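Nucleoside kinase (Methanococcus jannaschii, PDB 2C4E) catalyses the ATP-dependent phosphorylation of nucleosides, chiefly inosine, guanosine and cytidine, with magnesium or manganese, yielding nucleoside monophosphates. Local coordinates at residues E6-V11 and V50-L55; S158-Q163 and S248-F253; K259-E264 and P288-V293; A274-E279 and V294-K299. All blocks are in the same frame, centred on the assembly; numbering follows the deposited sequence.

Contact 1: E6-V11 and V50-L55; sequences EKITCV and VGIKKL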
loop_
_atom_site.group_PDB
_atom_site.type_symbol
_atom_site.label_atom_id
_atom_site.label_comp_id
_atom_site.label_asym_id
_atom_site.label_seq_id
_atom_site.Cartn_x
_atom_site.Cartn_y
_atom_site.Cartn_z
ATOM N N GLU A 6 -22.143 15.831 -28.506
ATOM C CA GLU A 6 -20.983 15.013 -28.992
ATOM C C GLU A 6 -19.836 14.743 -28.004
ATOM O O GLU A 6 -18.677 15.118 -28.205
ATOM C CB GLU A 6 -20.412 15.624 -30.282
ATOM C CG GLU A 6 -21.302 15.412 -31.501
ATOM C CD GLU A 6 -20.980 16.348 -32.658
ATOM O OE1 GLU A 6 -19.991 17.108 -32.576
ATOM O OE2 GLU A 6 -21.727 16.324 -33.658
ATOM N N LYS A 7 -20.194 13.972 -26.975
ATOM C CA LYS A 7 -19.357 13.921 -25.811
ATOM C C LYS A 7 -19.734 12.620 -25.102
ATOM O O LYS A 7 -20.763 12.011 -25.367
ATOM C CB LYS A 7 -19.619 15.173 -24.964
ATOM C CG LYS A 7 -18.689 15.491 -23.767
ATOM C CD LYS A 7 -18.917 16.930 -23.258
ATOM C CE LYS A 7 -17.781 17.450 -22.361
ATOM N NZ LYS A 7 -18.052 18.820 -21.798
ATOM N N ILE A 8 -18.853 12.182 -24.233
ATOM C CA ILE A 8 -19.068 10.976 -23.466
ATOM C C ILE A 8 -18.813 11.291 -22.007
ATOM O O ILE A 8 -17.813 11.918 -21.680
ATOM C CB ILE A 8 -18.099 9.866 -23.925
ATOM C CG1 ILE A 8 -18.330 9.564 -25.408
ATOM C CG2 ILE A 8 -18.292 8.610 -23.066
ATOM C CD1 ILE A 8 -17.358 8.572 -26.005
ATOM N N THR A 9 -19.731 10.861 -21.151
ATOM C CA THR A 9 -19.581 10.917 -19.708
ATOM C C THR A 9 -19.079 9.566 -19.233
ATOM O O THR A 9 -19.616 8.541 -19.629
ATOM C CB THR A 9 -20.942 11.173 -19.046
ATOM O OG1 THR A 9 -21.505 12.413 -19.511
ATOM C CG2 THR A 9 -20.771 11.345 -17.539
ATOM N N CYS A 10 -18.008 9.554 -18.451
ATOM C CA CYS A 10 -17.518 8.341 -17.817
ATOM C C CYS A 10 -17.756 8.424 -16.330
ATOM O O CYS A 10 -17.345 9.390 -15.702
ATOM C CB CYS A 10 -16.029 8.177 -18.049
ATOM S SG CYS A 10 -15.633 7.935 -19.791
ATOM N N VAL A 11 -18.419 7.409 -15.788
ATOM C CA VAL A 11 -18.820 7.364 -14.400
ATOM C C VAL A 11 -18.072 6.211 -13.745
ATOM O O VAL A 11 -18.004 5.092 -14.271
ATOM C CB VAL A 11 -20.345 7.107 -14.263
ATOM C CG1 VAL A 11 -20.740 6.955 -12.810
ATOM C CG2 VAL A 11 -21.147 8.216 -14.935
ATOM N N VAL A 50 -9.791 9.558 -20.266
ATOM C CA VAL A 50 -8.532 10.043 -20.816
ATOM C C VAL A 50 -8.272 9.445 -22.196
ATOM O O VAL A 50 -7.859 10.161 -23.097
ATOM C CB VAL A 50 -7.350 9.793 -19.842
ATOM C CG1 VAL A 50 -6.005 10.164 -20.490
ATOM C CG2 VAL A 50 -7.535 10.595 -18.583
ATOM N N GLY A 51 -8.529 8.150 -22.373
ATOM C CA GLY A 51 -8.398 7.517 -23.683
ATOM C C GLY A 51 -9.313 8.131 -24.727
ATOM O O GLY A 51 -8.926 8.326 -25.884
ATOM N N ILE A 52 -10.537 8.439 -24.321
ATOM C CA ILE A 52 -11.519 9.063 -25.214
ATOM C C ILE A 52 -11.003 10.423 -25.653
ATOM O O ILE A 52 -11.010 10.751 -26.840
ATOM C CB ILE A 52 -12.887 9.175 -24.517
ATOM C CG1 ILE A 52 -13.528 7.781 -24.415
ATOM C CG2 ILE A 52 -13.793 10.137 -25.267
ATOM C CD1 ILE A 52 -14.638 7.706 -23.387
ATOM N N LYS A 53 -10.506 11.199 -24.695
ATOM C CA LYS A 53 -10.032 12.554 -24.977
ATOM C C LYS A 53 -8.823 12.524 -25.895
ATOM O O LYS A 53 -8.713 13.344 -26.789
ATOM C CB LYS A 53 -9.707 13.300 -23.689
ATOM C CG LYS A 53 -9.378 14.780 -23.895
ATOM C CD LYS A 53 -10.598 15.591 -24.385
ATOM C CE LYS A 53 -10.269 17.061 -24.501
ATOM N NZ LYS A 53 -11.478 17.930 -24.644
ATOM N N LYS A 54 -7.931 11.566 -25.667
ATOM C CA LYS A 54 -6.737 11.403 -26.492
ATOM C C LYS A 54 -7.103 11.092 -27.941
ATOM O O LYS A 54 -6.382 11.491 -28.849
ATOM C CB LYS A 54 -5.837 10.300 -25.921
ATOM C CG LYS A 54 -4.869 10.793 -24.839
ATOM C CD LYS A 54 -3.768 11.692 -25.457
ATOM C CE LYS A 54 -2.344 11.112 -25.354
ATOM N NZ LYS A 54 -1.671 11.062 -26.684
ATOM N N LEU A 55 -8.217 10.380 -28.135
ATOM C CA LEU A 55 -8.756 10.078 -29.472
ATOM C C LEU A 55 -9.551 11.230 -30.108
ATOM O O LEU A 55 -10.128 11.068 -31.177
ATOM C CB LEU A 55 -9.620 8.816 -29.426
ATOM C CG LEU A 55 -8.837 7.548 -29.082
ATOM C CD1 LEU A 55 -9.781 6.407 -28.769
ATOM C CD2 LEU A 55 -7.866 7.190 -30.187
#

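Contact 2: S158-Q163 and S248-F253; sequences SFDPGQ and SYRAGF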
loop_
_atom_site.group_PDB
_atom_site.type_symbol
_atom_site.label_atom_id
_atom_site.label_comp_id
_atom_site.label_asym_id
_atom_site.label_seq_id
_atom_site.Cartn_x
_atom_site.Cartn_y
_atom_site.Cartn_z
ATOM N N SER A 158 -23.600 2.872 -21.839
ATOM C CA SER A 158 -22.580 1.845 -21.996
ATOM C C SER A 158 -22.213 1.365 -20.591
ATOM O O SER A 158 -22.102 2.165 -19.671
ATOM C CB SER A 158 -21.364 2.419 -22.734
ATOM O OG SER A 158 -20.262 1.520 -22.715
ATOM N N PHE A 159 -22.033 0.057 -20.426
ATOM C CA PHE A 159 -21.831 -0.542 -19.101
ATOM C C PHE A 159 -20.904 -1.731 -19.206
ATOM O O PHE A 159 -21.033 -2.553 -20.099
ATOM C CB PHE A 159 -23.185 -1.000 -18.526
ATOM C CG PHE A 159 -23.095 -1.736 -17.235
ATOM C CD1 PHE A 159 -22.490 -1.150 -16.138
ATOM C CD2 PHE A 159 -23.634 -3.012 -17.107
ATOM C CE1 PHE A 159 -22.415 -1.835 -14.919
ATOM C CE2 PHE A 159 -23.543 -3.708 -15.889
ATOM C CZ PHE A 159 -22.939 -3.110 -14.809
ATOM N N ASP A 160 -19.977 -1.831 -18.276
ATOM C CA ASP A 160 -19.235 -3.067 -18.118
ATOM C C ASP A 160 -19.150 -3.329 -16.627
ATOM O O ASP A 160 -18.534 -2.551 -15.935
ATOM C CB ASP A 160 -17.838 -2.950 -18.706
ATOM C CG ASP A 160 -17.065 -4.278 -18.685
ATOM O OD1 ASP A 160 -17.303 -5.196 -17.843
ATOM O OD2 ASP A 160 -16.176 -4.503 -19.504
ATOM N N PRO A 161 -19.742 -4.411 -16.142
ATOM C CA PRO A 161 -19.686 -4.704 -14.705
ATOM C C PRO A 161 -18.252 -4.928 -14.205
ATOM O O PRO A 161 -17.994 -4.703 -13.028
ATOM C CB PRO A 161 -20.499 -5.984 -14.587
ATOM C CG PRO A 161 -20.429 -6.603 -15.948
ATOM C CD PRO A 161 -20.454 -5.470 -16.883
ATOM N N GLY A 162 -17.353 -5.373 -15.079
ATOM C CA GLY A 162 -15.965 -5.609 -14.725
ATOM C C GLY A 162 -15.791 -6.417 -13.446
ATOM O O GLY A 162 -16.516 -7.381 -13.186
ATOM N N GLN A 163 -14.843 -5.991 -12.619
ATOM C CA GLN A 163 -14.543 -6.690 -11.362
ATOM C C GLN A 163 -15.620 -6.488 -10.290
ATOM O O GLN A 163 -15.587 -7.161 -9.252
ATOM C CB GLN A 163 -13.174 -6.260 -10.819
ATOM C CG GLN A 163 -11.995 -6.627 -11.725
ATOM C CD GLN A 163 -11.612 -8.099 -11.668
ATOM O OE1 GLN A 163 -12.287 -8.906 -11.025
ATOM N NE2 GLN A 163 -10.527 -8.451 -12.346
ATOM N N SER A 248 -9.007 0.818 -22.448
ATOM C CA SER A 248 -8.624 1.459 -23.699
ATOM C C SER A 248 -9.419 0.945 -24.893
ATOM O O SER A 248 -9.703 1.713 -25.799
ATOM C CB SER A 248 -7.129 1.312 -23.964
ATOM O OG SER A 248 -6.806 -0.012 -24.313
ATOM N N TYR A 249 -9.784 -0.334 -24.885
ATOM C CA TYR A 249 -10.640 -0.889 -25.923
ATOM C C TYR A 249 -11.994 -0.197 -25.878
ATOM O O TYR A 249 -12.541 0.150 -26.900
ATOM C CB TYR A 249 -10.854 -2.387 -25.716
ATOM C CG TYR A 249 -11.756 -3.048 -26.748
ATOM C CD1 TYR A 249 -11.213 -3.808 -27.793
ATOM C CD2 TYR A 249 -13.145 -2.946 -26.674
ATOM C CE1 TYR A 249 -12.021 -4.406 -28.738
ATOM C CE2 TYR A 249 -13.970 -3.564 -27.628
ATOM C CZ TYR A 249 -13.394 -4.299 -28.648
ATOM O OH TYR A 249 -14.198 -4.920 -29.593
ATOM N N ARG A 250 -12.556 -0.050 -24.680
ATOM C CA ARG A 250 -13.820 0.652 -24.521
ATOM C C ARG A 250 -13.705 2.121 -24.945
ATOM O O ARG A 250 -14.579 2.619 -25.642
ATOM C CB ARG A 250 -14.350 0.488 -23.090
ATOM C CG ARG A 250 -14.881 -0.927 -22.822
ATOM C CD ARG A 250 -14.233 -1.620 -21.669
ATOM N NE ARG A 250 -14.710 -2.985 -21.443
ATOM C CZ ARG A 250 -14.103 -4.096 -21.843
ATOM N NH1 ARG A 250 -12.985 -4.057 -22.559
ATOM N NH2 ARG A 250 -14.635 -5.278 -21.537
ATOM N N ALA A 251 -12.613 2.786 -24.576
ATOM C CA ALA A 251 -12.359 4.157 -24.995
ATOM C C ALA A 251 -12.368 4.281 -26.514
ATOM O O ALA A 251 -13.011 5.170 -27.067
ATOM C CB ALA A 251 -11.039 4.667 -24.412
ATOM N N GLY A 252 -11.683 3.367 -27.192
ATOM C CA GLY A 252 -11.615 3.381 -28.641
ATOM C C GLY A 252 -12.958 3.094 -29.281
ATOM O O GLY A 252 -13.366 3.785 -30.221
ATOM N N PHE A 253 -13.647 2.076 -28.759
ATOM C CA PHE A 253 -14.931 1.644 -29.303
ATOM C C PHE A 253 -15.955 2.778 -29.234
ATOM O O PHE A 253 -16.622 3.092 -30.194
ATOM C CB PHE A 253 -15.433 0.439 -28.515
ATOM C CG PHE A 253 -16.612 -0.247 -29.129
ATOM C CD1 PHE A 253 -16.445 -1.459 -29.775
ATOM C CD2 PHE A 253 -17.888 0.292 -29.038
ATOM C CE1 PHE A 253 -17.514 -2.097 -30.354
ATOM C CE2 PHE A 253 -18.966 -0.359 -29.620
ATOM C CZ PHE A 253 -18.762 -1.569 -30.269
#

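Contact 3: K259-E264 and P288-V293; sequences KGYDLE and PTWDKV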
loop_
_atom_site.group_PDB
_atom_site.type_symbol
_atom_site.label_atom_id
_atom_site.label_comp_id
_atom_site.label_asym_id
_atom_site.label_seq_id
_atom_site.Cartn_x
_atom_site.Cartn_y
_atom_site.Cartn_z
ATOM N N LYS A 259 -17.883 9.181 -33.194
ATOM C CA LYS A 259 -17.356 9.711 -34.451
ATOM C C LYS A 259 -18.121 9.185 -35.679
ATOM O O LYS A 259 -17.861 9.618 -36.802
ATOM C CB LYS A 259 -15.867 9.412 -34.579
ATOM C CG LYS A 259 -14.998 10.293 -33.701
ATOM C CD LYS A 259 -13.533 9.911 -33.766
ATOM C CE LYS A 259 -12.698 10.839 -32.896
ATOM N NZ LYS A 259 -11.432 11.274 -33.532
ATOM N N GLY A 260 -19.046 8.251 -35.472
ATOM C CA GLY A 260 -20.044 7.905 -36.477
ATOM C C GLY A 260 -19.706 6.727 -37.365
ATOM O O GLY A 260 -20.236 6.592 -38.469
ATOM N N TYR A 261 -18.846 5.845 -36.878
ATOM C CA TYR A 261 -18.469 4.657 -37.628
ATOM C C TYR A 261 -19.381 3.484 -37.271
ATOM O O TYR A 261 -20.038 3.491 -36.231
ATOM C CB TYR A 261 -17.014 4.295 -37.324
ATOM C CG TYR A 261 -16.044 5.374 -37.722
ATOM C CD1 TYR A 261 -15.454 6.202 -36.770
ATOM C CD2 TYR A 261 -15.709 5.569 -39.053
ATOM C CE1 TYR A 261 -14.575 7.205 -37.138
ATOM C CE2 TYR A 261 -14.819 6.569 -39.433
ATOM C CZ TYR A 261 -14.257 7.382 -38.460
ATOM O OH TYR A 261 -13.353 8.360 -38.806
ATOM N N ASP A 262 -19.403 2.488 -38.137
ATOM C CA ASP A 262 -20.205 1.281 -37.907
ATOM C C ASP A 262 -19.557 0.435 -36.801
ATOM O O ASP A 262 -18.414 0.672 -36.394
ATOM C CB ASP A 262 -20.510 0.519 -39.214
ATOM C CG ASP A 262 -19.331 -0.260 -39.770
ATOM O OD1 ASP A 262 -18.168 -0.050 -39.379
ATOM O OD2 ASP A 262 -19.489 -1.133 -40.657
ATOM N N LEU A 263 -20.320 -0.504 -36.253
ATOM C CA LEU A 263 -19.849 -1.202 -35.063
ATOM C C LEU A 263 -18.603 -2.021 -35.331
ATOM O O LEU A 263 -17.745 -2.130 -34.464
ATOM C CB LEU A 263 -20.955 -2.073 -34.462
ATOM C CG LEU A 263 -22.124 -1.255 -33.897
ATOM C CD1 LEU A 263 -23.224 -2.163 -33.388
ATOM C CD2 LEU A 263 -21.740 -0.295 -32.789
ATOM N N GLU A 264 -18.465 -2.583 -36.533
ATOM C CA GLU A 264 -17.253 -3.321 -36.839
ATOM C C GLU A 264 -16.038 -2.411 -36.722
ATOM O O GLU A 264 -15.050 -2.774 -36.101
ATOM C CB GLU A 264 -17.284 -3.946 -38.231
ATOM C CG GLU A 264 -16.008 -4.696 -38.565
ATOM C CD GLU A 264 -16.133 -5.582 -39.790
ATOM O OE1 GLU A 264 -17.115 -5.440 -40.542
ATOM O OE2 GLU A 264 -15.244 -6.433 -39.991
ATOM N N PRO A 288 -2.981 6.328 -27.294
ATOM C CA PRO A 288 -2.704 6.880 -28.619
ATOM C C PRO A 288 -3.680 7.970 -29.079
ATOM O O PRO A 288 -4.797 8.093 -28.566
ATOM C CB PRO A 288 -2.844 5.655 -29.515
ATOM C CG PRO A 288 -3.955 4.886 -28.867
ATOM C CD PRO A 288 -3.779 5.087 -27.374
ATOM N N THR A 289 -3.243 8.731 -30.077
ATOM C CA THR A 289 -4.113 9.647 -30.797
ATOM C C THR A 289 -4.913 8.891 -31.843
ATOM O O THR A 289 -4.578 7.765 -32.202
ATOM C CB THR A 289 -3.309 10.717 -31.527
ATOM O OG1 THR A 289 -2.428 10.101 -32.483
ATOM C CG2 THR A 289 -2.400 11.484 -30.578
ATOM N N TRP A 290 -5.937 9.555 -32.359
ATOM C CA TRP A 290 -6.804 8.994 -33.379
ATOM C C TRP A 290 -6.022 8.612 -34.638
ATOM O O TRP A 290 -6.133 7.498 -35.140
ATOM C CB TRP A 290 -7.907 9.990 -33.745
ATOM C CG TRP A 290 -8.800 9.421 -34.776
ATOM C CD1 TRP A 290 -8.784 9.684 -36.115
ATOM C CD2 TRP A 290 -9.809 8.434 -34.572
ATOM N NE1 TRP A 290 -9.745 8.935 -36.752
ATOM C CE2 TRP A 290 -10.388 8.157 -35.825
ATOM C CE3 TRP A 290 -10.314 7.777 -33.443
ATOM C CZ2 TRP A 290 -11.420 7.237 -35.985
ATOM C CZ3 TRP A 290 -11.340 6.861 -33.604
ATOM C CH2 TRP A 290 -11.886 6.605 -34.859
ATOM N N ASP A 291 -5.229 9.540 -35.148
ATOM C CA ASP A 291 -4.493 9.262 -36.379
ATOM C C ASP A 291 -3.513 8.110 -36.189
ATOM O O ASP A 291 -3.325 7.317 -37.102
ATOM C CB ASP A 291 -3.782 10.509 -36.910
ATOM C CG ASP A 291 -4.746 11.535 -37.485
ATOM O OD1 ASP A 291 -5.959 11.234 -37.669
ATOM O OD2 ASP A 291 -4.367 12.684 -37.780
ATOM N N LYS A 292 -2.918 7.988 -35.001
ATOM C CA LYS A 292 -1.988 6.890 -34.738
ATOM C C LYS A 292 -2.705 5.539 -34.707
ATOM O O LYS A 292 -2.153 4.526 -35.151
ATOM C CB LYS A 292 -1.212 7.104 -33.427
ATOM C CG LYS A 292 -0.164 8.206 -33.497
ATOM C CD LYS A 292 1.136 7.732 -34.137
ATOM C CE LYS A 292 2.095 8.893 -34.374
ATOM N NZ LYS A 292 3.237 8.515 -35.254
ATOM N N VAL A 293 -3.929 5.523 -34.182
ATOM C CA VAL A 293 -4.717 4.303 -34.142
ATOM C C VAL A 293 -5.143 3.903 -35.549
ATOM O O VAL A 293 -5.059 2.727 -35.920
ATOM C CB VAL A 293 -5.949 4.474 -33.238
ATOM C CG1 VAL A 293 -6.967 3.381 -33.477
ATOM C CG2 VAL A 293 -5.520 4.492 -31.785
#

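Contact 4: A274-E279 and V294-K299; sequences ASFVVE and VERLEK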
loop_
_atom_site.group_PDB
_atom_site.type_symbol
_atom_site.label_atom_id
_atom_site.label_comp_id
_atom_site.label_asym_id
_atom_site.label_seq_id
_atom_site.Cartn_x
_atom_site.Cartn_y
_atom_site.Cartn_z
ATOM N N ALA A 274 -6.172 -0.605 -27.823
ATOM C CA ALA A 274 -5.664 -1.496 -26.788
ATOM C C ALA A 274 -4.250 -1.957 -27.064
ATOM O O ALA A 274 -3.486 -2.211 -26.129
ATOM C CB ALA A 274 -6.575 -2.713 -26.638
ATOM N N SER A 275 -3.897 -2.062 -28.346
ATOM C CA SER A 275 -2.566 -2.512 -28.743
ATOM C C SER A 275 -1.476 -1.501 -28.379
ATOM O O SER A 275 -0.318 -1.882 -28.233
ATOM C CB SER A 275 -2.524 -2.833 -30.244
ATOM O OG SER A 275 -2.463 -1.659 -31.041
ATOM N N PHE A 276 -1.837 -0.222 -28.242
ATOM C CA PHE A 276 -0.881 0.804 -27.810
ATOM C C PHE A 276 -0.668 0.814 -26.301
ATOM O O PHE A 276 0.455 0.979 -25.819
ATOM C CB PHE A 276 -1.343 2.200 -28.226
ATOM C CG PHE A 276 -1.052 2.536 -29.642
ATOM C CD1 PHE A 276 -2.040 2.421 -30.613
ATOM C CD2 PHE A 276 0.201 2.982 -30.017
ATOM C CE1 PHE A 276 -1.764 2.730 -31.929
ATOM C CE2 PHE A 276 0.474 3.293 -31.330
ATOM C CZ PHE A 276 -0.515 3.169 -32.288
ATOM N N VAL A 277 -1.758 0.682 -25.555
ATOM C CA VAL A 277 -1.700 0.888 -24.108
ATOM C C VAL A 277 -0.883 -0.200 -23.429
ATOM O O VAL A 277 -0.149 0.068 -22.480
ATOM C CB VAL A 277 -3.119 0.999 -23.498
ATOM C CG1 VAL A 277 -3.051 1.185 -21.991
ATOM C CG2 VAL A 277 -3.817 2.161 -24.114
ATOM N N VAL A 278 -0.978 -1.422 -23.937
ATOM C CA VAL A 278 -0.195 -2.534 -23.398
ATOM C C VAL A 278 1.323 -2.407 -23.576
ATOM O O VAL A 278 2.070 -3.213 -23.021
ATOM C CB VAL A 278 -0.645 -3.903 -23.976
ATOM C CG1 VAL A 278 -2.068 -4.203 -23.580
ATOM C CG2 VAL A 278 -0.491 -3.951 -25.497
ATOM N N GLU A 279 1.786 -1.409 -24.327
ATOM C CA GLU A 279 3.217 -1.248 -24.598
ATOM C C GLU A 279 3.991 -0.525 -23.492
ATOM O O GLU A 279 5.220 -0.431 -23.561
ATOM C CB GLU A 279 3.437 -0.515 -25.924
ATOM C CG GLU A 279 2.797 -1.205 -27.113
ATOM C CD GLU A 279 3.075 -0.514 -28.433
ATOM O OE1 GLU A 279 3.656 0.596 -28.441
ATOM O OE2 GLU A 279 2.720 -1.098 -29.472
ATOM N N VAL A 294 -5.589 4.875 -36.337
ATOM C CA VAL A 294 -5.987 4.587 -37.714
ATOM C C VAL A 294 -4.792 4.030 -38.491
ATOM O O VAL A 294 -4.933 3.066 -39.245
ATOM C CB VAL A 294 -6.603 5.838 -38.402
ATOM C CG1 VAL A 294 -6.858 5.578 -39.881
ATOM C CG2 VAL A 294 -7.909 6.223 -37.701
ATOM N N GLU A 295 -3.616 4.608 -38.274
ATOM C CA GLU A 295 -2.396 4.178 -38.959
ATOM C C GLU A 295 -2.035 2.731 -38.638
ATOM O O GLU A 295 -1.578 1.986 -39.505
ATOM C CB GLU A 295 -1.233 5.101 -38.581
ATOM C CG GLU A 295 0.038 4.920 -39.390
ATOM C CD GLU A 295 1.168 5.812 -38.898
ATOM O OE1 GLU A 295 1.185 6.149 -37.694
ATOM O OE2 GLU A 295 2.040 6.179 -39.713
ATOM N N ARG A 296 -2.247 2.325 -37.391
ATOM C CA ARG A 296 -1.872 0.980 -36.977
ATOM C C ARG A 296 -2.795 -0.072 -37.581
ATOM O O ARG A 296 -2.326 -1.133 -37.983
ATOM C CB ARG A 296 -1.841 0.851 -35.461
ATOM C CG ARG A 296 -1.278 -0.464 -35.016
ATOM C CD ARG A 296 -0.929 -0.514 -33.570
ATOM N NE ARG A 296 0.400 0.021 -33.298
ATOM C CZ ARG A 296 0.981 -0.041 -32.104
ATOM N NH1 ARG A 296 0.349 -0.615 -31.095
ATOM N NH2 ARG A 296 2.201 0.455 -31.923
ATOM N N LEU A 297 -4.090 0.231 -37.660
ATOM C CA LEU A 297 -5.056 -0.624 -38.355
ATOM C C LEU A 297 -4.771 -0.744 -39.845
ATOM O O LEU A 297 -5.141 -1.733 -40.466
ATOM C CB LEU A 297 -6.482 -0.084 -38.200
ATOM C CG LEU A 297 -7.245 -0.358 -36.912
ATOM C CD1 LEU A 297 -8.609 0.314 -36.985
ATOM C CD2 LEU A 297 -7.387 -1.854 -36.663
ATOM N N GLU A 298 -4.150 0.284 -40.414
ATOM C CA GLU A 298 -3.816 0.295 -41.830
ATOM C C GLU A 298 -2.731 -0.743 -42.111
ATOM O O GLU A 298 -2.657 -1.272 -43.216
ATOM C CB GLU A 298 -3.356 1.691 -42.270
ATOM C CG GLU A 298 -3.272 1.877 -43.781
ATOM C CD GLU A 298 -2.667 3.213 -44.183
ATOM O OE1 GLU A 298 -2.303 4.010 -43.289
ATOM O OE2 GLU A 298 -2.555 3.470 -45.400
ATOM N N LYS A 299 -1.899 -1.023 -41.103
ATOM C CA LYS A 299 -0.868 -2.064 -41.186
ATOM C C LYS A 299 -1.377 -3.484 -40.887
ATOM O O LYS A 299 -0.838 -4.452 -41.426
ATOM C CB LYS A 299 0.285 -1.752 -40.219
ATOM C CG LYS A 299 1.064 -0.484 -40.536
ATOM C CD LYS A 299 2.572 -0.742 -40.579
ATOM C CE LYS A 299 3.325 0.433 -41.183
ATOM N NZ LYS A 299 4.801 0.244 -41.112
#

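Contact 1: E6-V11 and V50-L55
No ring or other flat group takes part where I8 and C10 meet I52, so faces and edges give way to methyls and one sulfur. The CD1 methyl of I52 fits between the two strand side chains, 3.7 Å from C10 SG and 3.8 Å from I8 CG2. The I8 side chain also reaches along I52, its CD1 coming to 4.0 Å from I52 CG2, and the two branched chains pass at a slant. The reach of I52 follows from its torsions: CG1 stands anti to the carbonyl carbon (chi1 -73°) and CD1 continues nearly straight beyond it, bringing the terminal methyl to the sheet although the CA atoms of I8 and I52 are 8.0 Å apart.

This is helix-on-sheet packing in the ribokinase fold. Strand 7-11 lies inside the large sheet between strands 58-62 and 131-136, and helix 44-54 leads into 58-62 after the chain has returned from the small lid sheet. Alternation in the strand puts I8 and C10 on the helix side. T9 faces the other way and bonds through OG1 to E60 and T131. Isoleucine suits position 8 because both of its branches meet I52, while the cysteine offers a compact, weakly polar sulfur that can sit against a methyl in a buried site. L254 and V258 of helix 245-258 also pack on I8, and S255 touches I52.

Contact 2: S158-Q163 and S248-F253
D160, just beyond the end of strand 156-159, and R250, inside helix 245-258, form the closest backbone approach of the two segments, their CA atoms 9.2 Å apart. The space is spanned by a buried salt bridge at the active site of the ribokinase fold, in which R250 is inferred to stabilise the transition state. Its guanidinium presents NE and NH2 side-on, and both nitrogens converge on a single oxygen, D160 OD2. NH2 lies 2.7 Å from OD2, nearly along the C-O axis. NE lies 2.9 Å from OD2 and meets the anti lone pair of that oxygen. Sharing one acceptor bends both bonds, the N-H...O angle at NE being 131°. The carboxylate and guanidinium planes are nearly coplanar, 28° apart, although the two side chains meet at about a right angle.

D160 is turned to the helix with CG anti to the backbone N (chi1 -174°). Arginine suits its position because it has donors for several partners at once: NH2 also bonds T214, an ATP-binding residue, and NH1 bonds the G246 carbonyl at the start of the same helix. These bonds hold the guanidinium from more than one side, so D160 probably acts as a second-shell group that helps position it. F184 packs against both side chains. The same segment carries Q163, a substrate-binding residue that touches T30 of the second subunit.

G162 has a positive phi, which glycine adopts readily. The carboxylate is itself steadied by an Asx turn: G162 N donates to D160 OD1 at 2.8 Å, from above the carboxylate plane.

Contact 3: K259-E264 and P288-V293
K259 lies over one face of the W290 indole, its chain running opposite to that of the tryptophan. NZ forms a cation-pi contact 3.7 Å from the centroid of the five-membered ring. Further back, K259 CD sits almost directly above the six-membered ring, 9° off its normal, in a CH-pi contact. A long lysine suits the site because its methylenes and its ammonium can both use the indole, and NZ also hydrogen-bonds to the L55 carbonyl. Y261 adds its ring nearly parallel to the indole (15°) but slid away, so the rings barely overlap; Y261 CE1 approaches W290 CZ2 to 3.4 Å.

This surface contact ties the turn between helices 245-258 and 263-277 to the start of the C-terminal helix 290-299. G260 closes the first helix in a Schellman motif, its positive phi suiting glycine, while D262 caps the second through K265 N. T289 is the N-cap of helix 290-299, its OG1 accepting a weak bond from K292 N. W290 also packs on L55 and I269. With an alanine here, K259 would probably lose its aromatic face and keep the L55 bond, while Y261 would be freer to turn.

Contact 4: A274-E279 and V294-K299
R296 lays its guanidinium flat on the ring of F276, centres 3.6 Å apart and planes 9° from parallel, in a stacked cation-pi pair. The stack joins the C-terminal helix 290-299 to the last turn of helix 263-277, two helices of the large domain of the ribokinase fold. The two side chains approach from opposite directions. R296 starts with CG anti to its backbone N (chi1 -172°), then bends at chi3, which brings the plane of its nitrogens over the phenyl face.

The edge of the guanidinium is used for polar bonds. S275 OG lies almost in its plane and accepts from NH1 at 3.0 Å, with a straight N-H...O angle of 166°. OG also bonds to the A272 carbonyl one turn back, so a small hydroxyl that can give and accept at once fits here. E279 comes toward the guanidinium end and is gripped end-on, although both nitrogens go to one oxygen, OE2. The E279 chain, extended beyond CG, carries the carboxylate there. The backbone N of G237 also donates to OE2, so several donors gather on this oxygen. Phenylalanine suits its place by presenting a flat, electron-rich ring face to the cation while packing on P288.

A leucine in place of R296 is likely to leave E279 without its charged mate, though still with the G237 amide, and the face of F276 without its flat cation, and to take a donor from S275.

R296 NH1 and NH2 each lie 2.9 Å from E279 OE2, reaching it from the same face of the carboxylate.

From the N terminus, contact 1 closes first: the chain leaves strand 7-11, makes the first two lid strands and returns through helix 44-54 onto the same sheet. Contact 2 opens only afterwards, at the end of strand 156-159, and closes at helix 245-258 after the remaining strands of the large sheet have been laid down. Contacts 3 and 4 follow and cross, since 259-264, 274-279, 288-293 and 294-299 alternate between them, binding the turn before helix 263-277, and that helix's C-terminal end, to helix 290-299. Neighbouring contacts also touch: L55 packs on G252 between contacts 1 and 2, S248 on A274 between contacts 2 and 4, and V293 on F276 between contacts 3 and 4.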